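Local coordinates for protein endo-pectate lyase (Erwinia chrysanthemi, PDB 3B4N) that probably cleaves polygalacturonate and methylated pectins by calcium-dependent elimination, acting at internal bonds of the chain, at residues 46-51 / 89-94; 235-240 / 264-269; 284-289 / 311-316. All blocks are in the same frame, centred on the assembly; numbering follows the deposited sequence.

Contact 1: 46-51 / 89-94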
ATOM      1  N   ARG A  46      -4.619 -20.198  -7.929  1.00  9.92           N
ATOM      2  CA  ARG A  46      -3.566 -20.169  -6.917  1.00 10.84           C
ATOM      3  C   ARG A  46      -2.366 -19.459  -7.500  1.00  9.53           C
ATOM      4  O   ARG A  46      -2.303 -19.210  -8.706  1.00 10.16           O
ATOM      5  CB  ARG A  46      -3.147 -21.585  -6.497  1.00 10.56           C
ATOM      6  CG  ARG A  46      -2.513 -22.394  -7.625  1.00 10.77           C
ATOM      7  CD  ARG A  46      -1.620 -23.518  -7.112  1.00 11.61           C
ATOM      8  NE  ARG A  46      -2.350 -24.449  -6.260  1.00 12.27           N
ATOM      9  CZ  ARG A  46      -1.809 -25.534  -5.714  1.00 11.58           C
ATOM     10  NH1 ARG A  46      -0.535 -25.826  -5.934  1.00 13.28           N
ATOM     11  NH2 ARG A  46      -2.551 -26.321  -4.947  1.00 11.23           N
ATOM     12  N   GLN A  47      -1.412 -19.138  -6.634  1.00 10.64           N
ATOM     13  CA  GLN A  47      -0.198 -18.462  -7.070  1.00  9.01           C
ATOM     14  C   GLN A  47       0.963 -19.141  -6.370  1.00 10.23           C
ATOM     15  O   GLN A  47       0.924 -19.354  -5.165  1.00 12.85           O
ATOM     16  CB  GLN A  47      -0.272 -16.975  -6.720  1.00  8.70           C
ATOM     17  CG  GLN A  47      -1.485 -16.315  -7.361  1.00  8.71           C
ATOM     18  CD  GLN A  47      -1.660 -14.887  -6.917  1.00  8.14           C
ATOM     19  OE1 GLN A  47      -2.069 -14.622  -5.779  1.00 11.87           O
ATOM     20  NE2 GLN A  47      -1.346 -13.956  -7.808  1.00  6.92           N
ATOM     21  N   GLU A  48       1.992 -19.488  -7.131  1.00  9.43           N
ATOM     22  CA  GLU A  48       3.125 -20.193  -6.559  1.00 10.54           C
ATOM     23  C   GLU A  48       4.392 -19.376  -6.638  1.00  9.49           C
ATOM     24  O   GLU A  48       4.685 -18.759  -7.660  1.00 10.44           O
ATOM     25  CB  GLU A  48       3.321 -21.517  -7.292  1.00 10.23           C
ATOM     26  CG  GLU A  48       2.064 -22.376  -7.337  1.00 12.33           C
ATOM     27  CD  GLU A  48       2.294 -23.700  -8.023  1.00 15.17           C
ATOM     28  OE1 GLU A  48       3.011 -23.725  -9.046  1.00 18.44           O
ATOM     29  OE2 GLU A  48       1.745 -24.713  -7.545  1.00 17.84           O
ATOM     30  N   VAL A  49       5.148 -19.367  -5.551  1.00  9.47           N
ATOM     31  CA  VAL A  49       6.397 -18.622  -5.523  1.00  9.14           C
ATOM     32  C   VAL A  49       7.539 -19.609  -5.692  1.00  9.35           C
ATOM     33  O   VAL A  49       7.587 -20.630  -5.014  1.00  9.74           O
ATOM     34  CB  VAL A  49       6.591 -17.872  -4.187  1.00 10.08           C
ATOM     35  CG1 VAL A  49       7.846 -17.008  -4.249  1.00  9.21           C
ATOM     36  CG2 VAL A  49       5.366 -17.019  -3.886  1.00 11.56           C
ATOM     37  N   TYR A  50       8.444 -19.296  -6.614  1.00  8.72           N
ATOM     38  CA  TYR A  50       9.612 -20.130  -6.887  1.00  8.96           C
ATOM     39  C   TYR A  50      10.877 -19.347  -6.566  1.00  9.97           C
ATOM     40  O   TYR A  50      10.932 -18.126  -6.723  1.00 10.22           O
ATOM     41  CB  TYR A  50       9.622 -20.560  -8.353  1.00  9.07           C
ATOM     42  CG  TYR A  50       8.565 -21.584  -8.663  1.00 10.06           C
ATOM     43  CD1 TYR A  50       8.853 -22.948  -8.593  1.00  9.90           C
ATOM     44  CD2 TYR A  50       7.261 -21.194  -8.963  1.00 10.66           C
ATOM     45  CE1 TYR A  50       7.871 -23.902  -8.808  1.00  9.85           C
ATOM     46  CE2 TYR A  50       6.263 -22.144  -9.182  1.00 10.56           C
ATOM     47  CZ  TYR A  50       6.577 -23.494  -9.099  1.00 10.52           C
ATOM     48  OH  TYR A  50       5.593 -24.440  -9.282  1.00 13.33           O
ATOM     49  N   ARG A  51      11.905 -20.062  -6.126  1.00  8.79           N
ATOM     50  CA  ARG A  51      13.167 -19.433  -5.767  1.00  9.02           C
ATOM     51  C   ARG A  51      14.336 -20.333  -6.142  1.00  9.14           C
ATOM     52  O   ARG A  51      14.201 -21.554  -6.172  1.00 10.43           O
ATOM     53  CB  ARG A  51      13.203 -19.179  -4.257  1.00 10.78           C
ATOM     54  CG  ARG A  51      14.387 -18.345  -3.778  1.00 10.40           C
ATOM     55  CD  ARG A  51      14.410 -18.266  -2.256  1.00 12.41           C
ATOM     56  NE  ARG A  51      14.868 -19.524  -1.673  1.00 13.09           N
ATOM     57  CZ  ARG A  51      14.715 -19.866  -0.402  1.00 17.45           C
ATOM     58  NH1 ARG A  51      14.110 -19.041   0.445  1.00 17.97           N
ATOM     59  NH2 ARG A  51      15.153 -21.045   0.021  1.00 19.32           N
ATOM     60  N   ASP A  89       4.398 -17.694 -10.231  1.00  9.19           N
ATOM     61  CA  ASP A  89       3.588 -18.381 -11.221  1.00 11.39           C
ATOM     62  C   ASP A  89       2.119 -18.202 -10.841  1.00 10.51           C
ATOM     63  O   ASP A  89       1.668 -18.717  -9.823  1.00 11.48           O
ATOM     64  CB  ASP A  89       3.950 -19.871 -11.215  1.00 12.63           C
ATOM     65  CG  ASP A  89       3.248 -20.670 -12.299  1.00 16.85           C
ATOM     66  OD1 ASP A  89       3.492 -21.899 -12.352  1.00 18.80           O
ATOM     67  OD2 ASP A  89       2.470 -20.094 -13.088  1.00 17.27           O
ATOM     68  N   VAL A  90       1.388 -17.448 -11.653  1.00 11.24           N
ATOM     69  CA  VAL A  90      -0.036 -17.234 -11.419  1.00 11.09           C
ATOM     70  C   VAL A  90      -0.732 -18.356 -12.197  1.00 11.19           C
ATOM     71  O   VAL A  90      -0.611 -18.456 -13.420  1.00 11.86           O
ATOM     72  CB  VAL A  90      -0.462 -15.837 -11.913  1.00 10.30           C
ATOM     73  CG1 VAL A  90      -1.967 -15.675 -11.806  1.00 12.00           C
ATOM     74  CG2 VAL A  90       0.241 -14.774 -11.084  1.00 11.33           C
ATOM     75  N   VAL A  91      -1.434 -19.220 -11.468  1.00 10.12           N
ATOM     76  CA  VAL A  91      -2.105 -20.371 -12.063  1.00 11.17           C
ATOM     77  C   VAL A  91      -3.596 -20.128 -12.198  1.00 10.40           C
ATOM     78  O   VAL A  91      -4.275 -19.834 -11.221  1.00 10.16           O
ATOM     79  CB  VAL A  91      -1.872 -21.633 -11.205  1.00 11.18           C
ATOM     80  CG1 VAL A  91      -2.505 -22.843 -11.874  1.00 11.13           C
ATOM     81  CG2 VAL A  91      -0.378 -21.851 -10.989  1.00 13.45           C
ATOM     82  N   SER A  92      -4.102 -20.256 -13.420  1.00 12.20           N
ATOM     83  CA  SER A  92      -5.518 -20.040 -13.664  1.00 12.71           C
ATOM     84  C   SER A  92      -6.324 -21.287 -13.334  1.00 14.98           C
ATOM     85  O   SER A  92      -5.767 -22.362 -13.106  1.00 14.94           O
ATOM     86  CB  SER A  92      -5.756 -19.682 -15.134  1.00 13.69           C
ATOM     87  OG  SER A  92      -5.662 -20.848 -15.945  1.00 14.74           O
ATOM     88  N   GLU A  93      -7.640 -21.135 -13.315  1.00 15.34           N
ATOM     89  CA  GLU A  93      -8.524 -22.257 -13.043  1.00 16.55           C
ATOM     90  C   GLU A  93      -8.347 -23.319 -14.125  1.00 18.09           C
ATOM     91  O   GLU A  93      -8.614 -24.505 -13.887  1.00 17.81           O
ATOM     92  CB  GLU A  93      -9.967 -21.775 -13.012  1.00 16.95           C
ATOM     93  CG  GLU A  93     -10.272 -20.887 -11.828  1.00 17.89           C
ATOM     94  CD  GLU A  93     -11.690 -20.377 -11.845  1.00 17.57           C
ATOM     95  OE1 GLU A  93     -12.072 -19.669 -10.896  1.00 17.66           O
ATOM     96  OE2 GLU A  93     -12.417 -20.690 -12.812  1.00 19.29           O
ATOM     97  N   ASN A  94      -7.874 -22.898 -15.297  1.00 18.57           N
ATOM     98  CA  ASN A  94      -7.660 -23.813 -16.416  1.00 19.68           C
ATOM     99  C   ASN A  94      -6.208 -24.171 -16.742  1.00 20.41           C
ATOM    100  O   ASN A  94      -5.821 -24.237 -17.916  1.00 21.51           O
ATOM    101  CB  ASN A  94      -8.339 -23.271 -17.673  1.00 19.11           C
ATOM    102  CG  ASN A  94      -9.847 -23.287 -17.564  1.00 21.71           C
ATOM    103  OD1 ASN A  94     -10.463 -22.310 -17.137  1.00 22.83           O
ATOM    104  ND2 ASN A  94     -10.453 -24.409 -17.932  1.00 23.05           N
TER
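Asp89 pairs with Glu48 through two backbone hydrogen bonds, Asp89 N to Glu48 O at 2.8 Å and Glu48 N to Asp89 O at 2.8 Å, which marks them as an antiparallel hydrogen-bonded pair. Their side chains run alongside each other on the same face, yet the carboxylates are turned 77° apart, with Glu48 OE1 3.8 Å from Asp89 OD1. The closeness of two acids is probably eased by what surrounds Glu48: its OE2 takes Arg46 NH1 in the guanidinium plane on the anti lone pair and also pairs with Arg62, while Tyr50 OH donates to OE1 from above the carboxylate plane. CB of Asp89 meets the same tyrosine at CE2, 3.8 Å away. Both segments belong to a four-stranded antiparallel sheet of the N-terminal region, separate from the beta-helix, in which strand 44-52 lies between strands 61-66 and 85-92. Val90 follows as the non-hydrogen-bonded partner of Gln47; the CA atoms of Val90 and Gln47 are 4.5 Å apart, and both side chains occupy the face opposite Glu48 and Asp89. Val91 is on the face of Glu48 and Asp89. Its N binds Arg46 O at 2.9 Å, whereas the return bond from Arg46 N to Val91 O is weak at 3.3 Å. Arg46 CG, between its backbone N and carbonyl carbon (chi1 64°), lies 3.7 Å from Val91 CB, and the bend at chi3 helps carry the guanidinium to Glu48.

Contact 2: 235-240 / 264-269; sequences TVVKGN and RFLTVT
Two neighbouring rungs of the right-handed parallel beta-helix meet where strand 233-238 lies beside strand 264-268, the short strand axes 4.7 Å apart and only 10° from parallel. Four backbone hydrogen bonds define the register. Thr235 N reaches Phe265 O at 2.9 Å and Thr235 O accepts from Thr267 N at 2.8 Å; one step on, Val237 N donates to Thr267 O at 2.8 Å and Val237 O receives Thr269 N at 2.9 Å. Thr235 and Val237 thus each bridge two residues of the other strand, as in a regular parallel ladder, and CA-H...O contacts such as that of Val236 with Thr267 O fill in between.

The inward face carries Thr235, Val237, Leu266 and Val268. Val237 and Val268 stand in line across the rungs, Val237 CB 4.1 Å from Val268 CG2. Leu266 sends CD1 back over the neighbouring strand: with CG trans to the backbone N (chi1 169°), CD1 comes to 3.5 Å from Thr235 O and also reaches the CG2 methyl of Val237. The hydroxyl of Thr235 is engaged one rung earlier, by the side-chain amide of Asn199, and Trp251 covers both Thr235 and Leu266 from strand 246-253.

Val236 and Thr267 form the outer row. At the C-terminal end Thr269 OG1 lies 3.2 Å from Lys238 CB, while the extended lysine chain leads away from the other strand. In-register residues one above another between coils, with mainly aliphatic groups turned inward, are typical of the stacked core of a parallel beta-helix.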
ATOM      1  N   THR A 235     -11.468   4.958  -0.411  1.00  8.13           N
ATOM      2  CA  THR A 235     -10.117   4.441  -0.585  1.00  7.94           C
ATOM      3  C   THR A 235     -10.264   2.948  -0.283  1.00  7.64           C
ATOM      4  O   THR A 235     -10.800   2.566   0.762  1.00  8.64           O
ATOM      5  CB  THR A 235      -9.108   5.079   0.377  1.00  7.73           C
ATOM      6  OG1 THR A 235      -8.967   6.468   0.047  1.00  8.21           O
ATOM      7  CG2 THR A 235      -7.739   4.399   0.242  1.00  7.87           C
ATOM      8  N   VAL A 236      -9.817   2.116  -1.223  1.00  9.12           N
ATOM      9  CA  VAL A 236      -9.913   0.662  -1.113  1.00  8.61           C
ATOM     10  C   VAL A 236      -8.511   0.068  -1.003  1.00  8.63           C
ATOM     11  O   VAL A 236      -7.613   0.466  -1.740  1.00  8.82           O
ATOM     12  CB  VAL A 236     -10.619   0.081  -2.363  1.00  9.87           C
ATOM     13  CG1 VAL A 236     -10.764  -1.440  -2.245  1.00  8.77           C
ATOM     14  CG2 VAL A 236     -11.984   0.735  -2.535  1.00 10.66           C
ATOM     15  N   VAL A 237      -8.332  -0.875  -0.077  1.00  7.63           N
ATOM     16  CA  VAL A 237      -7.039  -1.525   0.125  1.00  8.37           C
ATOM     17  C   VAL A 237      -7.222  -3.035   0.071  1.00  7.54           C
ATOM     18  O   VAL A 237      -7.917  -3.615   0.911  1.00  8.12           O
ATOM     19  CB  VAL A 237      -6.428  -1.143   1.492  1.00  8.28           C
ATOM     20  CG1 VAL A 237      -5.073  -1.849   1.675  1.00 10.43           C
ATOM     21  CG2 VAL A 237      -6.264   0.376   1.590  1.00  9.35           C
ATOM     22  N   LYS A 238      -6.601  -3.664  -0.922  1.00  7.44           N
ATOM     23  CA  LYS A 238      -6.702  -5.108  -1.097  1.00  7.96           C
ATOM     24  C   LYS A 238      -5.415  -5.690  -1.666  1.00  9.29           C
ATOM     25  O   LYS A 238      -4.416  -4.991  -1.792  1.00  8.75           O
ATOM     26  CB  LYS A 238      -7.895  -5.446  -2.000  1.00 10.25           C
ATOM     27  CG  LYS A 238      -7.848  -4.868  -3.403  1.00 11.38           C
ATOM     28  CD  LYS A 238      -9.186  -5.128  -4.080  1.00 16.00           C
ATOM     29  CE  LYS A 238      -9.289  -4.506  -5.444  1.00 16.86           C
ATOM     30  NZ  LYS A 238     -10.554  -4.991  -6.091  1.00 19.22           N
ATOM     31  N   GLY A 239      -5.433  -6.981  -1.973  1.00  8.65           N
ATOM     32  CA  GLY A 239      -4.253  -7.613  -2.539  1.00  8.44           C
ATOM     33  C   GLY A 239      -3.111  -7.777  -1.557  1.00  7.91           C
ATOM     34  O   GLY A 239      -1.975  -8.022  -1.953  1.00  8.82           O
ATOM     35  N   ASN A 240      -3.421  -7.651  -0.271  1.00  8.73           N
ATOM     36  CA  ASN A 240      -2.434  -7.776   0.787  1.00  9.08           C
ATOM     37  C   ASN A 240      -1.330  -6.733   0.750  1.00  8.67           C
ATOM     38  O   ASN A 240      -0.143  -7.047   0.885  1.00  9.96           O
ATOM     39  CB  ASN A 240      -1.840  -9.187   0.817  1.00  9.75           C
ATOM     40  CG  ASN A 240      -1.250  -9.536   2.175  1.00 10.57           C
ATOM     41  OD1 ASN A 240      -1.616  -8.947   3.196  1.00 11.29           O
ATOM     42  ND2 ASN A 240      -0.348 -10.508   2.196  1.00 13.01           N
ATOM     43  N   ARG A 264     -16.157  10.371   4.001  1.00  9.41           N
ATOM     44  CA  ARG A 264     -15.011   9.732   3.357  1.00  9.44           C
ATOM     45  C   ARG A 264     -15.044   8.278   3.809  1.00  9.99           C
ATOM     46  O   ARG A 264     -15.298   7.983   4.980  1.00 10.51           O
ATOM     47  CB  ARG A 264     -13.706  10.399   3.772  1.00  8.26           C
ATOM     48  CG  ARG A 264     -13.653  11.855   3.364  1.00  9.73           C
ATOM     49  CD  ARG A 264     -12.270  12.420   3.539  1.00 10.04           C
ATOM     50  NE  ARG A 264     -12.195  13.817   3.123  1.00  9.90           N
ATOM     51  CZ  ARG A 264     -12.026  14.839   3.959  1.00 10.36           C
ATOM     52  NH1 ARG A 264     -11.925  14.632   5.265  1.00 10.60           N
ATOM     53  NH2 ARG A 264     -11.915  16.069   3.483  1.00 12.38           N
ATOM     54  N   PHE A 265     -14.790   7.366   2.879  1.00  8.42           N
ATOM     55  CA  PHE A 265     -14.852   5.956   3.193  1.00  7.91           C
ATOM     56  C   PHE A 265     -13.567   5.203   2.979  1.00  6.85           C
ATOM     57  O   PHE A 265     -12.800   5.503   2.067  1.00  7.92           O
ATOM     58  CB  PHE A 265     -15.940   5.280   2.361  1.00  8.52           C
ATOM     59  CG  PHE A 265     -17.285   5.916   2.495  1.00  9.99           C
ATOM     60  CD1 PHE A 265     -17.779   6.738   1.491  1.00 12.17           C
ATOM     61  CD2 PHE A 265     -18.063   5.682   3.624  1.00 10.58           C
ATOM     62  CE1 PHE A 265     -19.042   7.323   1.608  1.00 12.61           C
ATOM     63  CE2 PHE A 265     -19.321   6.260   3.748  1.00 11.27           C
ATOM     64  CZ  PHE A 265     -19.810   7.079   2.739  1.00 12.98           C
ATOM     65  N   LEU A 266     -13.340   4.224   3.839  1.00  7.71           N
ATOM     66  CA  LEU A 266     -12.189   3.348   3.712  1.00  7.55           C
ATOM     67  C   LEU A 266     -12.730   1.922   3.674  1.00  8.62           C
ATOM     68  O   LEU A 266     -13.579   1.549   4.489  1.00 11.17           O
ATOM     69  CB  LEU A 266     -11.236   3.493   4.900  1.00  9.14           C
ATOM     70  CG  LEU A 266     -10.143   2.413   4.957  1.00  9.62           C
ATOM     71  CD1 LEU A 266      -9.159   2.615   3.804  1.00 10.89           C
ATOM     72  CD2 LEU A 266      -9.425   2.466   6.299  1.00  9.71           C
ATOM     73  N   THR A 267     -12.256   1.139   2.715  1.00  8.29           N
ATOM     74  CA  THR A 267     -12.640  -0.265   2.601  1.00  9.83           C
ATOM     75  C   THR A 267     -11.353  -1.072   2.549  1.00  9.30           C
ATOM     76  O   THR A 267     -10.637  -1.022   1.553  1.00  9.88           O
ATOM     77  CB  THR A 267     -13.420  -0.555   1.310  1.00 12.26           C
ATOM     78  OG1 THR A 267     -14.610   0.238   1.282  1.00 14.77           O
ATOM     79  CG2 THR A 267     -13.806  -2.037   1.239  1.00 13.32           C
ATOM     80  N   VAL A 268     -11.047  -1.782   3.630  1.00  9.12           N
ATOM     81  CA  VAL A 268      -9.867  -2.635   3.674  1.00  8.93           C
ATOM     82  C   VAL A 268     -10.339  -4.085   3.662  1.00  8.75           C
ATOM     83  O   VAL A 268     -11.142  -4.488   4.510  1.00  9.93           O
ATOM     84  CB  VAL A 268      -9.026  -2.416   4.958  1.00  8.97           C
ATOM     85  CG1 VAL A 268      -7.860  -3.412   4.996  1.00  9.98           C
ATOM     86  CG2 VAL A 268      -8.491  -1.002   5.001  1.00 10.24           C
ATOM     87  N   THR A 269      -9.843  -4.872   2.713  1.00  8.99           N
ATOM     88  CA  THR A 269     -10.214  -6.283   2.646  1.00  9.34           C
ATOM     89  C   THR A 269      -9.010  -7.206   2.829  1.00  9.46           C
ATOM     90  O   THR A 269      -9.180  -8.377   3.143  1.00 10.01           O
ATOM     91  CB  THR A 269     -10.881  -6.650   1.313  1.00 10.61           C
ATOM     92  OG1 THR A 269      -9.945  -6.458   0.249  1.00 12.41           O
ATOM     93  CG2 THR A 269     -12.122  -5.794   1.070  1.00 12.58           C
TER

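Contact 3: 284-289 / 311-316; sequences NRNYGD and EFKGVV
The Arg285 and Glu311 side chains cross at about a right angle, and their guanidinium and carboxylate planes are 86° apart. The salt bridge is made by one pair of atoms: Arg285 NH1 reaches Glu311 OE2 at 2.9 Å, the oxygen lying near the guanidinium plane at its edge and met nearly along its own C-O bond. Glu311 OE1 is held separately by Thr331 OG1, so both oxygens of this carboxylate are engaged; the arginine also has a cation-pi partner in Tyr325.

Asn286 works differently, laying its amide against the backbone of Gly314. Its OD1 accepts Gly314 N at 2.7 Å and its ND2 donates to Gly314 O at 2.9 Å, so that one side chain satisfies both polar atoms of one residue. Its CG, placed between backbone N and carbonyl carbon (chi1 60°), turns the amide from the 3-10 turn toward Gly314. ND2 also sits 3.6 Å above one face of the Tyr287 ring, offset to the rim. Tyr287 in turn packs CE1 on Gly314 C and extends past it, its OH 3.3 Å from Val315 CA.

Asn284 also packs on Gly314, its OD1 3.5 Å from Gly314 CA. A bridging water gives a hydrogen to Asn284 OD1 and, weakly, another to Lys313 O; OD1 also accepts from Arg252 NH2, and ND2 binds Cys254 O. In the backbone, Arg285 N donates to Phe312 O at 3.0 Å, continuing the parallel pairing of Asn284 with Phe312. Strand 276-284 thus lies parallel to strand 309-313 until its chain enters the turn toward strand 290-298; such stacking of successive strands and turns is typical of a parallel beta-helix.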
ATOM      1  N   ASN A 284     -13.591  10.790  10.726  1.00 10.46           N
ATOM      2  CA  ASN A 284     -14.215  11.970  11.335  1.00 10.10           C
ATOM      3  C   ASN A 284     -15.676  11.551  11.439  1.00 10.75           C
ATOM      4  O   ASN A 284     -16.426  11.621  10.458  1.00 12.31           O
ATOM      5  CB  ASN A 284     -14.093  13.192  10.423  1.00 10.84           C
ATOM      6  CG  ASN A 284     -12.671  13.605  10.198  1.00 11.40           C
ATOM      7  OD1 ASN A 284     -11.856  13.598  11.124  1.00 11.46           O
ATOM      8  ND2 ASN A 284     -12.357  13.983   8.965  1.00 12.42           N
ATOM      9  N   ARG A 285     -16.102  11.105  12.616  1.00 11.54           N
ATOM     10  CA  ARG A 285     -17.475  10.643  12.724  1.00 12.87           C
ATOM     11  C   ARG A 285     -18.525  11.724  12.519  1.00 13.26           C
ATOM     12  O   ARG A 285     -19.630  11.427  12.074  1.00 14.09           O
ATOM     13  CB  ARG A 285     -17.700   9.914  14.047  1.00 13.89           C
ATOM     14  CG  ARG A 285     -17.770  10.789  15.265  1.00 14.11           C
ATOM     15  CD  ARG A 285     -17.921   9.905  16.487  1.00 16.48           C
ATOM     16  NE  ARG A 285     -18.221  10.677  17.684  1.00 15.86           N
ATOM     17  CZ  ARG A 285     -17.976  10.259  18.922  1.00 16.28           C
ATOM     18  NH1 ARG A 285     -17.420   9.070  19.132  1.00 14.74           N
ATOM     19  NH2 ARG A 285     -18.281  11.041  19.954  1.00 15.56           N
ATOM     20  N   ASN A 286     -18.184  12.974  12.820  1.00 13.74           N
ATOM     21  CA  ASN A 286     -19.143  14.058  12.631  1.00 13.56           C
ATOM     22  C   ASN A 286     -19.415  14.359  11.155  1.00 14.79           C
ATOM     23  O   ASN A 286     -20.408  15.008  10.825  1.00 14.24           O
ATOM     24  CB  ASN A 286     -18.660  15.327  13.347  1.00 13.29           C
ATOM     25  CG  ASN A 286     -17.318  15.809  12.836  1.00 14.88           C
ATOM     26  OD1 ASN A 286     -16.359  15.039  12.759  1.00 14.33           O
ATOM     27  ND2 ASN A 286     -17.241  17.088  12.483  1.00 15.29           N
ATOM     28  N   TYR A 287     -18.544  13.878  10.271  1.00 13.56           N
ATOM     29  CA  TYR A 287     -18.716  14.098   8.842  1.00 12.91           C
ATOM     30  C   TYR A 287     -19.261  12.857   8.135  1.00 12.73           C
ATOM     31  O   TYR A 287     -19.355  12.826   6.909  1.00 14.61           O
ATOM     32  CB  TYR A 287     -17.395  14.522   8.204  1.00 13.53           C
ATOM     33  CG  TYR A 287     -16.930  15.925   8.565  1.00 13.74           C
ATOM     34  CD1 TYR A 287     -15.572  16.232   8.597  1.00 13.00           C
ATOM     35  CD2 TYR A 287     -17.844  16.950   8.826  1.00 15.28           C
ATOM     36  CE1 TYR A 287     -15.125  17.517   8.870  1.00 13.59           C
ATOM     37  CE2 TYR A 287     -17.406  18.250   9.108  1.00 15.10           C
ATOM     38  CZ  TYR A 287     -16.048  18.522   9.123  1.00 14.13           C
ATOM     39  OH  TYR A 287     -15.593  19.800   9.360  1.00 17.02           O
ATOM     40  N   GLY A 288     -19.596  11.834   8.916  1.00 11.63           N
ATOM     41  CA  GLY A 288     -20.167  10.621   8.355  1.00 12.07           C
ATOM     42  C   GLY A 288     -19.203   9.614   7.762  1.00 10.84           C
ATOM     43  O   GLY A 288     -19.633   8.704   7.051  1.00 11.70           O
ATOM     44  N   ASP A 289     -17.914   9.765   8.045  1.00 11.32           N
ATOM     45  CA  ASP A 289     -16.917   8.829   7.520  1.00 10.34           C
ATOM     46  C   ASP A 289     -17.159   7.421   8.039  1.00 10.73           C
ATOM     47  O   ASP A 289     -17.578   7.230   9.180  1.00 10.86           O
ATOM     48  CB  ASP A 289     -15.509   9.201   7.967  1.00 10.80           C
ATOM     49  CG  ASP A 289     -15.057  10.556   7.487  1.00  9.79           C
ATOM     50  OD1 ASP A 289     -15.734  11.202   6.648  1.00 10.64           O
ATOM     51  OD2 ASP A 289     -13.987  10.968   7.964  1.00 10.61           O
ATOM     52  N   GLU A 311     -12.101   7.084  16.231  1.00 11.20           N
ATOM     53  CA  GLU A 311     -13.051   8.127  15.851  1.00 10.66           C
ATOM     54  C   GLU A 311     -12.553   9.486  16.315  1.00 10.40           C
ATOM     55  O   GLU A 311     -11.998   9.614  17.410  1.00 11.17           O
ATOM     56  CB  GLU A 311     -14.430   7.828  16.444  1.00 11.00           C
ATOM     57  CG  GLU A 311     -15.106   6.658  15.739  1.00 12.40           C
ATOM     58  CD  GLU A 311     -16.466   6.287  16.294  1.00 14.11           C
ATOM     59  OE1 GLU A 311     -17.111   5.405  15.690  1.00 14.22           O
ATOM     60  OE2 GLU A 311     -16.897   6.855  17.321  1.00 14.79           O
ATOM     61  N   PHE A 312     -12.734  10.481  15.448  1.00  9.51           N
ATOM     62  CA  PHE A 312     -12.313  11.861  15.695  1.00 10.17           C
ATOM     63  C   PHE A 312     -13.418  12.812  15.292  1.00 10.16           C
ATOM     64  O   PHE A 312     -14.394  12.421  14.655  1.00 10.13           O
ATOM     65  CB  PHE A 312     -11.130  12.236  14.802  1.00  9.81           C
ATOM     66  CG  PHE A 312      -9.874  11.482  15.074  1.00 10.25           C
ATOM     67  CD1 PHE A 312      -8.877  12.036  15.869  1.00 11.65           C
ATOM     68  CD2 PHE A 312      -9.660  10.236  14.493  1.00 10.83           C
ATOM     69  CE1 PHE A 312      -7.682  11.369  16.084  1.00 10.76           C
ATOM     70  CE2 PHE A 312      -8.469   9.554  14.699  1.00 11.51           C
ATOM     71  CZ  PHE A 312      -7.474  10.118  15.495  1.00 11.83           C
ATOM     72  N   LYS A 313     -13.227  14.078  15.652  1.00 12.23           N
ATOM     73  CA  LYS A 313     -14.139  15.131  15.247  1.00 12.66           C
ATOM     74  C   LYS A 313     -13.318  15.916  14.233  1.00 13.19           C
ATOM     75  O   LYS A 313     -12.229  16.389  14.555  1.00 13.22           O
ATOM     76  CB  LYS A 313     -14.498  16.061  16.407  1.00 13.88           C
ATOM     77  CG  LYS A 313     -15.516  17.136  16.007  1.00 16.84           C
ATOM     78  CD  LYS A 313     -15.672  18.212  17.079  1.00 19.41           C
ATOM     79  CE  LYS A 313     -14.453  19.112  17.133  1.00 21.50           C
ATOM     80  NZ  LYS A 313     -14.614  20.216  18.129  1.00 24.42           N
ATOM     81  N   GLY A 314     -13.810  16.015  13.004  1.00 12.10           N
ATOM     82  CA  GLY A 314     -13.102  16.769  11.985  1.00 12.69           C
ATOM     83  C   GLY A 314     -13.565  18.217  11.990  1.00 13.26           C
ATOM     84  O   GLY A 314     -14.664  18.513  12.454  1.00 14.56           O
ATOM     85  N   VAL A 315     -12.728  19.115  11.484  1.00 13.23           N
ATOM     86  CA  VAL A 315     -13.072  20.531  11.426  1.00 13.63           C
ATOM     87  C   VAL A 315     -12.584  21.167  10.138  1.00 15.09           C
ATOM     88  O   VAL A 315     -11.727  20.622   9.444  1.00 13.87           O
ATOM     89  CB  VAL A 315     -12.441  21.340  12.594  1.00 14.11           C
ATOM     90  CG1 VAL A 315     -12.904  20.797  13.930  1.00 14.60           C
ATOM     91  CG2 VAL A 315     -10.923  21.305  12.496  1.00 16.38           C
ATOM     92  N   VAL A 316     -13.151  22.325   9.818  1.00 14.72           N
ATOM     93  CA  VAL A 316     -12.727  23.081   8.648  1.00 15.76           C
ATOM     94  C   VAL A 316     -11.555  23.910   9.174  1.00 16.76           C
ATOM     95  O   VAL A 316     -11.628  24.439  10.284  1.00 17.14           O
ATOM     96  CB  VAL A 316     -13.851  24.012   8.156  1.00 16.32           C
ATOM     97  CG1 VAL A 316     -13.325  24.929   7.061  1.00 17.08           C
ATOM     98  CG2 VAL A 316     -15.020  23.182   7.629  1.00 16.45           C
TER
HETATM   99  O   HOH W   1     -10.266  14.949  12.906  1.00 12.84           O

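Overall arrangement
Contacts 2 and 3 belong to the beta-helix, and their centres are 19 Å apart. They touch directly: Arg264 N lies 2.8 Å from Asp289 OD1, a probable hydrogen bond, while Asp289 OD2 accepts Asn284 N, so one carboxylate ties Arg264 of contact 2 to the turn in contact 3. Contact 1 sits in the separate N-terminal sheet, its centre 24 Å from that of contact 2, with nearest atoms about 8 Å apart, and 43 Å from that of contact 3, across the chain's centre. Contact 2 comes nearest the metals, the Thr235 side chain being about 12 Å from a bound zinc ion; contacts 1 and 3 lie away from the metal sites.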